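Fructooligosaccharide ABC transporter substrate-binding protein FusA (Streptococcus pneumoniae, PDB 5G5Y) binds kestose, nystose and longer fructooligosaccharides, but not sucrose, and serves as the solute-binding component of the FusABC-MsmK import transporter. Local coordinates at residues Q429-K434 with K482-D487; N443-R448 with K467-K472; M8-P13 with S43-K48. One frame throughout, in Å; residues are numbered along the deposited sequence.

Contact 1: residues Q429-K434 with K482-D487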
loop_
_atom_site.group_PDB
_atom_site.type_symbol
_atom_site.label_atom_id
_atom_site.label_comp_id
_atom_site.label_asym_id
_atom_site.label_seq_id
_atom_site.Cartn_x
_atom_site.Cartn_y
_atom_site.Cartn_z
ATOM N N GLN A 429 -0.627 -0.331 -23.423
ATOM C CA GLN A 429 -1.540 -1.484 -23.353
ATOM C C GLN A 429 -0.791 -2.789 -23.645
ATOM O O GLN A 429 -0.943 -3.763 -22.927
ATOM C CB GLN A 429 -2.749 -1.284 -24.307
ATOM C CG GLN A 429 -3.974 -2.145 -23.984
ATOM C CD GLN A 429 -5.317 -1.391 -24.145
ATOM O OE1 GLN A 429 -5.489 -0.547 -25.037
ATOM N NE2 GLN A 429 -6.262 -1.680 -23.248
ATOM N N GLU A 430 0.046 -2.784 -24.678
ATOM C CA GLU A 430 0.824 -3.948 -25.069
ATOM C C GLU A 430 1.743 -4.446 -23.947
ATOM O O GLU A 430 1.844 -5.647 -23.683
ATOM C CB GLU A 430 1.678 -3.604 -26.284
ATOM C CG GLU A 430 2.417 -4.788 -26.878
ATOM C CD GLU A 430 3.487 -4.384 -27.888
ATOM O OE1 GLU A 430 3.824 -3.177 -27.995
ATOM O OE2 GLU A 430 4.004 -5.294 -28.573
ATOM N N ASP A 431 2.434 -3.513 -23.328
ATOM C CA ASP A 431 3.295 -3.854 -22.192
ATOM C C ASP A 431 2.503 -4.321 -20.984
ATOM O O ASP A 431 2.890 -5.316 -20.349
ATOM C CB ASP A 431 4.262 -2.724 -21.858
ATOM C CG ASP A 431 5.378 -2.579 -22.910
ATOM O OD1 ASP A 431 5.712 -3.582 -23.575
ATOM O OD2 ASP A 431 5.931 -1.478 -23.086
ATOM N N LEU A 432 1.387 -3.672 -20.708
ATOM C CA LEU A 432 0.503 -4.094 -19.609
ATOM C C LEU A 432 0.095 -5.547 -19.752
ATOM O O LEU A 432 0.214 -6.337 -18.801
ATOM C CB LEU A 432 -0.721 -3.189 -19.485
ATOM C CG LEU A 432 -0.500 -1.836 -18.828
ATOM C CD1 LEU A 432 -1.647 -0.876 -19.098
ATOM C CD2 LEU A 432 -0.349 -2.031 -17.331
ATOM N N ASP A 433 -0.329 -5.918 -20.962
ATOM C CA ASP A 433 -0.731 -7.289 -21.257
ATOM C C ASP A 433 0.439 -8.282 -21.182
ATOM O O ASP A 433 0.271 -9.381 -20.702
ATOM C CB ASP A 433 -1.403 -7.384 -22.641
ATOM C CG ASP A 433 -2.735 -6.621 -22.715
ATOM O OD1 ASP A 433 -3.334 -6.228 -21.667
ATOM O OD2 ASP A 433 -3.182 -6.425 -23.861
ATOM N N LYS A 434 1.602 -7.909 -21.682
ATOM C CA LYS A 434 2.774 -8.768 -21.596
ATOM C C LYS A 434 3.186 -9.049 -20.151
ATOM O O LYS A 434 3.528 -10.180 -19.791
ATOM C CB LYS A 434 3.967 -8.119 -22.289
ATOM C CG LYS A 434 3.875 -8.114 -23.795
ATOM C CD LYS A 434 5.195 -7.767 -24.476
ATOM C CE LYS A 434 5.472 -6.289 -24.406
ATOM N NZ LYS A 434 6.777 -5.896 -25.008
ATOM N N LYS A 482 10.558 -3.675 -17.550
ATOM C CA LYS A 482 10.640 -2.906 -16.308
ATOM C C LYS A 482 11.771 -1.883 -16.376
ATOM O O LYS A 482 11.618 -0.709 -15.966
ATOM C CB LYS A 482 10.774 -3.842 -15.107
ATOM C CG LYS A 482 9.527 -4.693 -14.797
ATOM C CD LYS A 482 8.449 -3.893 -14.095
ATOM C CE LYS A 482 7.181 -4.707 -13.835
ATOM N NZ LYS A 482 6.215 -3.920 -13.012
ATOM N N GLN A 483 12.915 -2.303 -16.918
ATOM C CA GLN A 483 14.053 -1.406 -17.053
ATOM C C GLN A 483 13.748 -0.289 -18.031
ATOM O O GLN A 483 14.150 0.836 -17.810
ATOM C CB GLN A 483 15.318 -2.178 -17.511
ATOM C CG GLN A 483 16.582 -1.382 -17.469
ATOM C CD GLN A 483 17.029 -1.086 -16.056
ATOM O OE1 GLN A 483 17.300 -1.999 -15.294
ATOM N NE2 GLN A 483 17.170 0.194 -15.722
ATOM N N LYS A 484 13.058 -0.598 -19.133
ATOM C CA LYS A 484 12.685 0.422 -20.080
ATOM C C LYS A 484 11.864 1.550 -19.430
ATOM O O LYS A 484 12.164 2.734 -19.589
ATOM C CB LYS A 484 11.927 -0.210 -21.256
ATOM C CG LYS A 484 11.432 0.754 -22.335
ATOM C CD LYS A 484 10.677 -0.001 -23.434
ATOM C CE LYS A 484 9.274 -0.379 -22.993
ATOM N NZ LYS A 484 8.452 -0.963 -24.091
ATOM N N TYR A 485 10.822 1.187 -18.717
ATOM C CA TYR A 485 10.012 2.194 -18.047
ATOM C C TYR A 485 10.756 2.935 -16.926
ATOM O O TYR A 485 10.522 4.129 -16.729
ATOM C CB TYR A 485 8.703 1.596 -17.554
ATOM C CG TYR A 485 7.751 1.342 -18.687
ATOM C CD1 TYR A 485 6.995 2.384 -19.220
ATOM C CD2 TYR A 485 7.635 0.075 -19.264
ATOM C CE1 TYR A 485 6.144 2.175 -20.280
ATOM C CE2 TYR A 485 6.770 -0.147 -20.317
ATOM C CZ TYR A 485 6.040 0.915 -20.838
ATOM O OH TYR A 485 5.180 0.730 -21.913
ATOM N N TYR A 486 11.650 2.240 -16.227
ATOM C CA TYR A 486 12.475 2.876 -15.193
ATOM C C TYR A 486 13.349 3.973 -15.796
ATOM O O TYR A 486 13.388 5.120 -15.290
ATOM C CB TYR A 486 13.323 1.853 -14.434
ATOM C CG TYR A 486 14.099 2.525 -13.336
ATOM C CD1 TYR A 486 13.477 2.857 -12.155
ATOM C CD2 TYR A 486 15.434 2.901 -13.494
ATOM C CE1 TYR A 486 14.147 3.510 -11.139
ATOM C CE2 TYR A 486 16.129 3.564 -12.453
ATOM C CZ TYR A 486 15.448 3.871 -11.278
ATOM O OH TYR A 486 16.006 4.548 -10.184
ATOM N N ASP A 487 14.019 3.629 -16.903
ATOM C CA ASP A 487 14.874 4.591 -17.584
ATOM C C ASP A 487 14.048 5.766 -18.095
ATOM O O ASP A 487 14.466 6.901 -17.928
ATOM C CB ASP A 487 15.682 3.946 -18.730
ATOM C CG ASP A 487 16.653 2.849 -18.239
ATOM O OD1 ASP A 487 16.983 2.769 -17.024
ATOM O OD2 ASP A 487 17.109 2.060 -19.079
#
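A buried carboxylate, that of Asp-431, ties helix 429-455 to helix 475-492 by a salt bridge to Lys-484 and a hydrogen bond to Tyr-485. Both bonds converge on one oxygen. Lys-484 NZ lies 2.8 Å from Asp-431 OD2 on its syn side, 19° out of the carboxylate plane. The hydroxyl of Tyr-485 donates to the anti lone pair of the same oxygen, with Tyr-485 OH 2.6 Å from Asp-431 OD2. Gripped on its syn and anti sides, OD2 is probably limited in how far it can swing. The carboxylate stands almost square to the phenol ring, their planes 89° apart, and comes in at the ring edge, where Tyr-485 CE2 is 3.2 Å from Asp-431 OD2. Behind it, Asp-431 CB sits 3.6 Å from Tyr-485 OH. Lys-484 arrives head-on from the other helix: its chain runs straight out from the backbone and then turns about its CG-CD bond (chi3 77°), which swings NZ onto the oxygen. In the C-terminal helical part of this solute-binding protein, the two segments are brought together by long-reaching side chains, since even the nearest CA atoms, of Asp-431 and Lys-482, are 9.5 Å apart. Lys-434, one turn after Asp-431, brings a second ammonium toward the carboxylate as part of the salt-bridge network, though the placing of Asp-431 OD1 beside it is doubtful. Asp-431 lies in the first turn of its helix, and that helix end, together with the lysines, would be expected to favour its ionised form. Tyr-485 OH is also bonded to the backbone N of Thr-428, and its ring packs on Tyr-422, Val-425 and Met-427 of the loop leading into helix 429-455.

Contact 2: residues N443-R448 with K467-K472; sequences NDYIYR and KKELEK
Tyr-445 and Ile-446 meet Glu-469 and Leu-470 across an antiparallel helical hairpin, in which helix 459-472 runs back along the preceding helix 429-455. The segment axes are 11.2 Å apart at closest, their N-to-C directions 172° apart, nearly antiparallel, with Ile-446 and Leu-470 level. Tyr-445 swings its ring across the gap because CG is anti to the backbone N (chi1 173°), and the edge of the ring meets Leu-470: Tyr-445 CD2 is 4.0 Å from Leu-470 CD2. That same methyl also presses on the Ile-446 branch, with Ile-446 CG1 3.9 Å from Leu-470 CD2, the two side chains crossing at about a right angle. Ile-446 and Leu-470 both rest on Phe-220, which places this apolar pair behind a residue that binds calcium. Glu-469 offers Tyr-445 its aliphatic part. A turn about the CB-CG bond (chi2 62°) directs its carboxylate away from the partner helix and toward Lys-472, whose NZ forms a salt bridge to Glu-469 OE1 at 3.2 Å. Both methylenes are left against the phenol end, Glu-469 CB 3.3 Å from Tyr-445 OH.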
loop_
_atom_site.group_PDB
_atom_site.type_symbol
_atom_site.label_atom_id
_atom_site.label_comp_id
_atom_site.label_asym_id
_atom_site.label_seq_id
_atom_site.Cartn_x
_atom_site.Cartn_y
_atom_site.Cartn_z
ATOM N N ASN A 443 4.092 -16.070 -10.915
ATOM C CA ASN A 443 3.970 -15.648 -9.510
ATOM C C ASN A 443 3.667 -16.810 -8.580
ATOM O O ASN A 443 4.367 -17.009 -7.562
ATOM C CB ASN A 443 2.966 -14.504 -9.333
ATOM C CG ASN A 443 3.523 -13.169 -9.825
ATOM O OD1 ASN A 443 4.683 -13.090 -10.234
ATOM N ND2 ASN A 443 2.714 -12.127 -9.774
ATOM N N ASP A 444 2.659 -17.597 -8.919
ATOM C CA ASP A 444 2.284 -18.754 -8.099
ATOM C C ASP A 444 3.401 -19.788 -8.095
ATOM O O ASP A 444 3.649 -20.400 -7.075
ATOM C CB ASP A 444 0.960 -19.394 -8.560
ATOM C CG ASP A 444 -0.289 -18.504 -8.270
ATOM O OD1 ASP A 444 -0.286 -17.725 -7.312
ATOM O OD2 ASP A 444 -1.305 -18.606 -9.006
ATOM N N TYR A 445 4.088 -19.948 -9.221
ATOM C CA TYR A 445 5.253 -20.867 -9.320
ATOM C C TYR A 445 6.384 -20.493 -8.353
ATOM O O TYR A 445 6.975 -21.343 -7.668
ATOM C CB TYR A 445 5.773 -20.901 -10.769
ATOM C CG TYR A 445 7.048 -21.667 -10.946
ATOM C CD1 TYR A 445 7.058 -23.066 -10.914
ATOM C CD2 TYR A 445 8.251 -21.013 -11.142
ATOM C CE1 TYR A 445 8.244 -23.767 -11.064
ATOM C CE2 TYR A 445 9.437 -21.696 -11.285
ATOM C CZ TYR A 445 9.435 -23.090 -11.238
ATOM O OH TYR A 445 10.634 -23.775 -11.376
ATOM N N ILE A 446 6.712 -19.210 -8.314
ATOM C CA ILE A 446 7.731 -18.724 -7.394
ATOM C C ILE A 446 7.376 -19.102 -5.929
ATOM O O ILE A 446 8.222 -19.612 -5.171
ATOM C CB ILE A 446 7.913 -17.199 -7.537
ATOM C CG1 ILE A 446 8.648 -16.884 -8.846
ATOM C CG2 ILE A 446 8.685 -16.615 -6.340
ATOM C CD1 ILE A 446 8.511 -15.461 -9.272
ATOM N N TYR A 447 6.139 -18.868 -5.536
ATOM C CA TYR A 447 5.726 -19.211 -4.173
ATOM C C TYR A 447 5.619 -20.722 -3.954
ATOM O O TYR A 447 5.894 -21.191 -2.871
ATOM C CB TYR A 447 4.459 -18.490 -3.770
ATOM C CG TYR A 447 4.665 -16.998 -3.457
ATOM C CD1 TYR A 447 5.709 -16.553 -2.646
ATOM C CD2 TYR A 447 3.812 -16.037 -3.982
ATOM C CE1 TYR A 447 5.888 -15.188 -2.383
ATOM C CE2 TYR A 447 3.979 -14.680 -3.724
ATOM C CZ TYR A 447 5.021 -14.267 -2.911
ATOM O OH TYR A 447 5.178 -12.935 -2.628
ATOM N N ARG A 448 5.200 -21.466 -4.958
ATOM C CA ARG A 448 5.125 -22.924 -4.812
ATOM C C ARG A 448 6.519 -23.508 -4.534
ATOM O O ARG A 448 6.688 -24.290 -3.608
ATOM C CB ARG A 448 4.506 -23.580 -6.043
ATOM C CG ARG A 448 4.374 -25.105 -5.875
ATOM C CD ARG A 448 3.685 -25.794 -7.043
ATOM N NE ARG A 448 4.390 -25.753 -8.326
ATOM C CZ ARG A 448 5.379 -26.567 -8.714
ATOM N NH1 ARG A 448 5.899 -27.492 -7.901
ATOM N NH2 ARG A 448 5.871 -26.446 -9.951
ATOM N N LYS A 467 15.616 -21.453 -12.102
ATOM C CA LYS A 467 15.957 -20.245 -12.850
ATOM C C LYS A 467 15.692 -20.411 -14.354
ATOM O O LYS A 467 15.164 -19.502 -14.981
ATOM C CB LYS A 467 17.402 -19.832 -12.608
ATOM C CG LYS A 467 17.632 -19.343 -11.190
ATOM C CD LYS A 467 19.003 -18.697 -11.018
ATOM C CE LYS A 467 20.163 -19.670 -11.193
ATOM N NZ LYS A 467 21.427 -18.897 -11.124
ATOM N N LYS A 468 15.972 -21.593 -14.900
ATOM C CA LYS A 468 15.626 -21.881 -16.293
ATOM C C LYS A 468 14.115 -21.801 -16.566
ATOM O O LYS A 468 13.678 -21.339 -17.628
ATOM C CB LYS A 468 16.131 -23.287 -16.698
ATOM C CG LYS A 468 17.642 -23.417 -16.757
ATOM C CD LYS A 468 18.000 -24.833 -17.224
ATOM C CE LYS A 468 19.471 -25.176 -17.049
ATOM N NZ LYS A 468 20.337 -24.014 -17.361
ATOM N N GLU A 469 13.325 -22.282 -15.614
ATOM C CA GLU A 469 11.875 -22.254 -15.715
ATOM C C GLU A 469 11.363 -20.788 -15.714
ATOM O O GLU A 469 10.486 -20.435 -16.476
ATOM C CB GLU A 469 11.270 -23.041 -14.554
ATOM C CG GLU A 469 9.990 -23.679 -14.867
ATOM C CD GLU A 469 10.079 -24.716 -16.000
ATOM O OE1 GLU A 469 11.109 -25.353 -16.276
ATOM O OE2 GLU A 469 9.031 -24.924 -16.544
ATOM N N LEU A 470 11.969 -19.948 -14.879
ATOM C CA LEU A 470 11.647 -18.536 -14.867
ATOM C C LEU A 470 11.925 -17.883 -16.210
ATOM O O LEU A 470 11.144 -17.044 -16.660
ATOM C CB LEU A 470 12.415 -17.813 -13.737
ATOM C CG LEU A 470 12.065 -18.155 -12.302
ATOM C CD1 LEU A 470 12.895 -17.305 -11.345
ATOM C CD2 LEU A 470 10.599 -17.961 -12.023
ATOM N N GLU A 471 13.019 -18.268 -16.856
ATOM C CA GLU A 471 13.314 -17.756 -18.199
ATOM C C GLU A 471 12.334 -18.297 -19.228
ATOM O O GLU A 471 11.913 -17.546 -20.091
ATOM C CB GLU A 471 14.759 -18.017 -18.640
ATOM C CG GLU A 471 15.103 -17.461 -20.025
ATOM C CD GLU A 471 14.737 -15.970 -20.186
ATOM O OE1 GLU A 471 14.643 -15.238 -19.152
ATOM O OE2 GLU A 471 14.534 -15.508 -21.328
ATOM N N LYS A 472 11.931 -19.559 -19.134
ATOM C CA LYS A 472 10.863 -20.035 -20.014
ATOM C C LYS A 472 9.571 -19.233 -19.875
ATOM O O LYS A 472 8.834 -19.077 -20.853
ATOM C CB LYS A 472 10.562 -21.506 -19.786
ATOM C CG LYS A 472 11.682 -22.433 -20.235
ATOM C CD LYS A 472 11.398 -23.816 -19.687
ATOM C CE LYS A 472 12.545 -24.782 -19.826
ATOM N NZ LYS A 472 12.092 -26.079 -19.245
#

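Contact 3: residues M8-P13 with S43-K48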
loop_
_atom_site.group_PDB
_atom_site.type_symbol
_atom_site.label_atom_id
_atom_site.label_comp_id
_atom_site.label_asym_id
_atom_site.label_seq_id
_atom_site.Cartn_x
_atom_site.Cartn_y
_atom_site.Cartn_z
ATOM N N MET A 8 -21.110 10.092 -11.444
ATOM C CA MET A 8 -21.198 8.737 -10.868
ATOM C C MET A 8 -20.159 8.658 -9.760
ATOM O O MET A 8 -19.060 9.239 -9.889
ATOM C CB MET A 8 -20.915 7.688 -11.916
ATOM C CG MET A 8 -21.088 6.232 -11.452
ATOM S SD MET A 8 -20.281 5.075 -12.562
ATOM C CE MET A 8 -20.990 5.449 -14.134
ATOM N N THR A 9 -20.484 7.985 -8.664
ATOM C CA THR A 9 -19.539 7.820 -7.574
ATOM C C THR A 9 -19.658 6.458 -6.899
ATOM O O THR A 9 -20.626 5.738 -7.114
ATOM C CB THR A 9 -19.666 8.974 -6.542
ATOM O OG1 THR A 9 -18.552 8.957 -5.640
ATOM C CG2 THR A 9 -20.970 8.922 -5.753
ATOM N N ALA A 10 -18.646 6.151 -6.106
ATOM C CA ALA A 10 -18.589 4.976 -5.282
ATOM C C ALA A 10 -18.502 5.435 -3.820
ATOM O O ALA A 10 -17.728 6.339 -3.455
ATOM C CB ALA A 10 -17.362 4.150 -5.642
ATOM N N SER A 11 -19.280 4.822 -2.961
ATOM C CA SER A 11 -19.212 5.120 -1.528
ATOM C C SER A 11 -19.509 3.891 -0.706
ATOM O O SER A 11 -20.021 2.902 -1.206
ATOM C CB SER A 11 -20.170 6.260 -1.148
ATOM O OG SER A 11 -21.532 5.884 -1.334
ATOM N N SER A 12 -19.201 3.985 0.564
ATOM C CA SER A 12 -19.474 2.896 1.519
ATOM C C SER A 12 -20.993 2.739 1.734
ATOM O O SER A 12 -21.715 3.741 1.786
ATOM C CB SER A 12 -18.801 3.192 2.865
ATOM O OG SER A 12 -19.351 2.430 3.928
ATOM N N PRO A 13 -21.473 1.490 1.875
ATOM C CA PRO A 13 -22.889 1.269 2.260
ATOM C C PRO A 13 -23.263 1.895 3.604
ATOM O O PRO A 13 -24.428 2.136 3.839
ATOM C CB PRO A 13 -23.040 -0.261 2.302
ATOM C CG PRO A 13 -21.678 -0.833 2.179
ATOM C CD PRO A 13 -20.706 0.236 1.746
ATOM N N SER A 43 -22.272 -0.741 -3.850
ATOM C CA SER A 43 -21.796 -2.116 -3.914
ATOM C C SER A 43 -21.668 -2.424 -5.391
ATOM O O SER A 43 -22.357 -1.811 -6.214
ATOM C CB SER A 43 -22.806 -3.071 -3.241
ATOM O OG SER A 43 -23.974 -3.220 -4.060
ATOM N N ASP A 44 -20.767 -3.328 -5.733
ATOM C CA ASP A 44 -20.527 -3.736 -7.118
ATOM C C ASP A 44 -20.283 -2.523 -8.009
ATOM O O ASP A 44 -20.746 -2.477 -9.137
ATOM C CB ASP A 44 -21.737 -4.554 -7.657
ATOM C CG ASP A 44 -21.340 -5.882 -8.299
ATOM O OD1 ASP A 44 -20.182 -6.346 -8.159
ATOM O OD2 ASP A 44 -22.217 -6.490 -8.960
ATOM N N PHE A 45 -19.542 -1.532 -7.518
ATOM C CA PHE A 45 -19.349 -0.298 -8.301
ATOM C C PHE A 45 -18.823 -0.570 -9.716
ATOM O O PHE A 45 -19.344 -0.044 -10.710
ATOM C CB PHE A 45 -18.395 0.652 -7.562
ATOM C CG PHE A 45 -18.020 1.838 -8.381
ATOM C CD1 PHE A 45 -18.847 2.940 -8.424
ATOM C CD2 PHE A 45 -16.847 1.831 -9.130
ATOM C CE1 PHE A 45 -18.528 4.016 -9.207
ATOM C CE2 PHE A 45 -16.492 2.936 -9.895
ATOM C CZ PHE A 45 -17.355 4.015 -9.951
ATOM N N ALA A 46 -17.790 -1.394 -9.813
ATOM C CA ALA A 46 -17.119 -1.622 -11.103
ATOM C C ALA A 46 -18.072 -2.202 -12.143
ATOM O O ALA A 46 -18.082 -1.764 -13.295
ATOM C CB ALA A 46 -15.903 -2.537 -10.935
ATOM N N GLU A 47 -18.881 -3.185 -11.740
ATOM C CA GLU A 47 -19.870 -3.746 -12.664
ATOM C C GLU A 47 -20.956 -2.744 -13.086
ATOM O O GLU A 47 -21.292 -2.655 -14.263
ATOM C CB GLU A 47 -20.546 -5.018 -12.127
ATOM C CG GLU A 47 -21.288 -5.772 -13.240
ATOM C CD GLU A 47 -20.463 -5.836 -14.541
ATOM O OE1 GLU A 47 -19.356 -6.429 -14.468
ATOM O OE2 GLU A 47 -20.863 -5.252 -15.601
ATOM N N LYS A 48 -21.469 -1.993 -12.117
ATOM C CA LYS A 48 -22.505 -1.010 -12.388
ATOM C C LYS A 48 -21.977 0.106 -13.294
ATOM O O LYS A 48 -22.633 0.498 -14.252
ATOM C CB LYS A 48 -23.088 -0.502 -11.080
ATOM C CG LYS A 48 -23.910 -1.590 -10.358
ATOM C CD LYS A 48 -24.353 -1.163 -8.979
ATOM C CE LYS A 48 -25.217 -2.223 -8.290
ATOM N NZ LYS A 48 -25.371 -1.856 -6.857
#
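Phe-45, at the start of helix 45-55, lays its ring against strand 3-10 and meets Met-8, Thr-9 and Ala-10 in turn. It carries most of the contact, and each neighbour touches a different part of it. Ala-10 CB sits over one face in a CH-pi contact, 3.7 Å from the ring centroid of Phe-45 and 26° off its normal. The methyl is displaced toward the rim, with Ala-10 CB only 3.4 Å from Phe-45 CD1. Met-8 comes in obliquely, its SD 4.8 Å from the centroid of the Phe-45 ring and 51° off the normal, a Met-aromatic contact; the closest pair is Met-8 SD with Phe-45 CE1 at 3.9 Å. Between the two, the backbone of Thr-9 reaches the ring edge, its O 3.4 Å from Phe-45 CE1. The ring reaches the strand with chi1 at 173°, pointing opposite the backbone N, from the first helical turn down onto the sheet. Ile-62 of strand 61-63 packs against both Met-8 and Phe-45, and Arg-49 and Asp-52 of helix 45-55 also touch Met-8. From the first turn of the helix, Lys-48 reaches back, its NZ bonded at 3.1 Å to Ser-43 O in the loop before it. Strands 34-41 and 61-63 flank strand 3-10 in parallel, and helix 45-55 joins them by passing over it. The ring of Phe-45 thus fastens the helix of a beta-alpha-beta crossover to the strand it spans, an arrangement typical of the 2-1-3 strand order in the alpha/beta domains of type II periplasmic-binding proteins.

Contacts 1 and 2 both use helix 429-455, gripping it near its start and further along. Their centres are 20 Å apart, with nearest atoms about 9 Å apart, and the partner helices 475-492 and 459-472 follow each other in the chain. Contact 3 belongs to the mixed sheet of the domain holding the N-terminus, its centre 30 Å from that of contact 1 and 37 Å from that of contact 2. It lies close to the sugar site: the side chain of Ala-10 is about 8 Å from that of the substrate-binding Lys-309. Contact 2 instead borders a calcium, about 8 Å from the side chain of Leu-470, while contact 1 lies away from the known sites.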